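Local coordinates for tRNA-5-methyluridine(54) 2-sulfurtransferase (Pyrococcus horikoshii, PDB 3VRH), which catalyses the ATP-dependent 2-thiolation of 5-methyluridine 54 in the T loop of tRNAs, which stabilises tRNA in thermophiles, at residues V62-L67 with I74-I79. Numbering follows the deposited sequence.
Sequences VTAYVL and IECLHI
I74 fills the angle between A64 and L67, one helical turn apart on the face of helix 62-67 that looks onto strand 74-79. From its CB, directed at the helix, the side chain forks. The CG2 branch meets L67, its methyl 3.8 Å from L67 CB and 4.1 Å from L67 CD1, and the two side chains cross at about a right angle. The other branch leaves through CG1, which stands between the backbone N and the carbonyl carbon (chi1 64°); the next torsion, chi2 135°, is away from a staggered value and sets CD1 against A64. There CD1 lies 3.2 Å from A64 O, a close approach of a methyl to a carbonyl oxygen, and 3.9 Å from A64 CB. The small A64 methyl also receives C76, two residues further along the strand, with C76 SG 3.8 Å from A64 CB. No hydrogen bond joins the two segments; the side chains meet by apolar packing, and all four touching residues are buried. Strand 49-53, helix 58-69 and strand 73-80 form a beta-alpha-beta unit within the PP-loop family region, and here the helix runs back almost antiparallel to its following strand, at 165° with the axes 9.1 Å apart. With I74 cut back to an alanine, CG2 and CD1 are gone, and the groove between helix and strand would probably open at L67 CB, with C76 SG left as the strand's remaining cover on A64 CB. Around the seam, A64 also touches I101 and C76 touches C98, both of helix 87-101, while L67 packs on I38 of helix 23-40. Further along the strand lies I79, an ATP-binding residue.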
loop_
_atom_site.group_PDB
_atom_site.type_symbol
_atom_site.label_atom_id
_atom_site.label_comp_id
_atom_site.label_asym_id
_atom_site.label_seq_id
_atom_site.Cartn_x
_atom_site.Cartn_y
_atom_site.Cartn_z
ATOM N N VAL A 62 -22.209 -0.855 17.684
ATOM C CA VAL A 62 -21.314 -0.766 18.829
ATOM C C VAL A 62 -20.979 0.711 19.073
ATOM O O VAL A 62 -20.829 1.153 20.217
ATOM C CB VAL A 62 -20.025 -1.628 18.587
ATOM C CG1 VAL A 62 -18.885 -1.234 19.530
ATOM C CG2 VAL A 62 -20.354 -3.118 18.737
ATOM N N THR A 63 -20.882 1.476 17.987
ATOM C CA THR A 63 -20.576 2.893 18.099
ATOM C C THR A 63 -21.672 3.555 18.933
ATOM O O THR A 63 -21.383 4.188 19.947
ATOM C CB THR A 63 -20.489 3.597 16.733
ATOM O OG1 THR A 63 -19.402 3.052 15.976
ATOM C CG2 THR A 63 -20.263 5.090 16.902
ATOM N N ALA A 64 -22.924 3.385 18.523
ATOM C CA ALA A 64 -24.034 4.023 19.236
ATOM C C ALA A 64 -24.145 3.486 20.648
ATOM O O ALA A 64 -24.452 4.228 21.578
ATOM C CB ALA A 64 -25.336 3.824 18.492
ATOM N N TYR A 65 -23.884 2.196 20.801
ATOM C CA TYR A 65 -23.947 1.563 22.097
ATOM C C TYR A 65 -22.954 2.197 23.073
ATOM O O TYR A 65 -23.318 2.530 24.198
ATOM C CB TYR A 65 -23.702 0.048 21.999
ATOM C CG TYR A 65 -23.940 -0.687 23.316
ATOM C CD1 TYR A 65 -22.999 -0.641 24.344
ATOM C CD2 TYR A 65 -25.101 -1.423 23.527
ATOM C CE1 TYR A 65 -23.194 -1.295 25.531
ATOM C CE2 TYR A 65 -25.324 -2.085 24.740
ATOM C CZ TYR A 65 -24.358 -2.018 25.735
ATOM O OH TYR A 65 -24.546 -2.665 26.934
ATOM N N VAL A 66 -21.707 2.347 22.644
ATOM C CA VAL A 66 -20.662 2.843 23.529
ATOM C C VAL A 66 -20.763 4.345 23.792
ATOM O O VAL A 66 -20.574 4.780 24.926
ATOM C CB VAL A 66 -19.231 2.479 23.033
ATOM C CG1 VAL A 66 -18.168 3.076 23.946
ATOM C CG2 VAL A 66 -19.054 0.970 22.989
ATOM N N LEU A 67 -21.041 5.132 22.757
ATOM C CA LEU A 67 -21.238 6.566 22.962
ATOM C C LEU A 67 -22.327 6.796 24.011
ATOM O O LEU A 67 -22.205 7.684 24.850
ATOM C CB LEU A 67 -21.622 7.261 21.664
ATOM C CG LEU A 67 -20.511 7.354 20.612
ATOM C CD1 LEU A 67 -20.999 8.131 19.423
ATOM C CD2 LEU A 67 -19.267 7.985 21.179
ATOM N N ILE A 74 -26.925 10.892 22.168
ATOM C CA ILE A 74 -26.947 10.332 20.828
ATOM C C ILE A 74 -28.341 9.951 20.357
ATOM O O ILE A 74 -29.159 9.449 21.126
ATOM C CB ILE A 74 -25.988 9.133 20.688
ATOM C CG1 ILE A 74 -26.440 7.990 21.586
ATOM C CG2 ILE A 74 -24.544 9.526 21.035
ATOM C CD1 ILE A 74 -26.405 6.664 20.892
ATOM N N GLU A 75 -28.608 10.227 19.088
ATOM C CA GLU A 75 -29.790 9.709 18.415
ATOM C C GLU A 75 -29.277 8.939 17.205
ATOM O O GLU A 75 -28.146 9.168 16.762
ATOM C CB GLU A 75 -30.743 10.844 18.015
ATOM C CG GLU A 75 -31.177 11.708 19.231
ATOM C CD GLU A 75 -32.207 12.787 18.902
ATOM O OE1 GLU A 75 -32.933 12.651 17.898
ATOM O OE2 GLU A 75 -32.295 13.777 19.661
ATOM N N CYS A 76 -30.084 8.019 16.686
ATOM C CA CYS A 76 -29.637 7.184 15.589
ATOM C C CYS A 76 -30.498 7.366 14.367
ATOM O O CYS A 76 -31.687 7.695 14.469
ATOM C CB CYS A 76 -29.610 5.721 16.009
ATOM S SG CYS A 76 -28.612 5.457 17.470
ATOM N N LEU A 77 -29.879 7.167 13.208
ATOM C CA LEU A 77 -30.578 7.223 11.941
ATOM C C LEU A 77 -30.293 5.950 11.161
ATOM O O LEU A 77 -29.130 5.588 10.960
ATOM C CB LEU A 77 -30.114 8.428 11.123
ATOM C CG LEU A 77 -30.491 8.408 9.638
ATOM C CD1 LEU A 77 -31.992 8.548 9.463
ATOM C CD2 LEU A 77 -29.752 9.500 8.863
ATOM N N HIS A 78 -31.351 5.277 10.715
ATOM C CA HIS A 78 -31.190 4.120 9.852
ATOM C C HIS A 78 -31.674 4.449 8.467
ATOM O O HIS A 78 -32.806 4.886 8.293
ATOM C CB HIS A 78 -31.972 2.922 10.369
ATOM C CG HIS A 78 -31.992 1.773 9.415
ATOM N ND1 HIS A 78 -30.882 0.995 9.168
ATOM C CD2 HIS A 78 -32.982 1.278 8.636
ATOM C CE1 HIS A 78 -31.188 0.066 8.281
ATOM N NE2 HIS A 78 -32.459 0.210 7.949
ATOM N N ILE A 79 -30.824 4.223 7.475
ATOM C CA ILE A 79 -31.206 4.518 6.112
ATOM C C ILE A 79 -31.496 3.213 5.395
ATOM O O ILE A 79 -30.588 2.437 5.079
ATOM C CB ILE A 79 -30.122 5.338 5.387
ATOM C CG1 ILE A 79 -29.961 6.694 6.078
ATOM C CG2 ILE A 79 -30.450 5.493 3.892
ATOM C CD1 ILE A 79 -28.672 7.431 5.702
#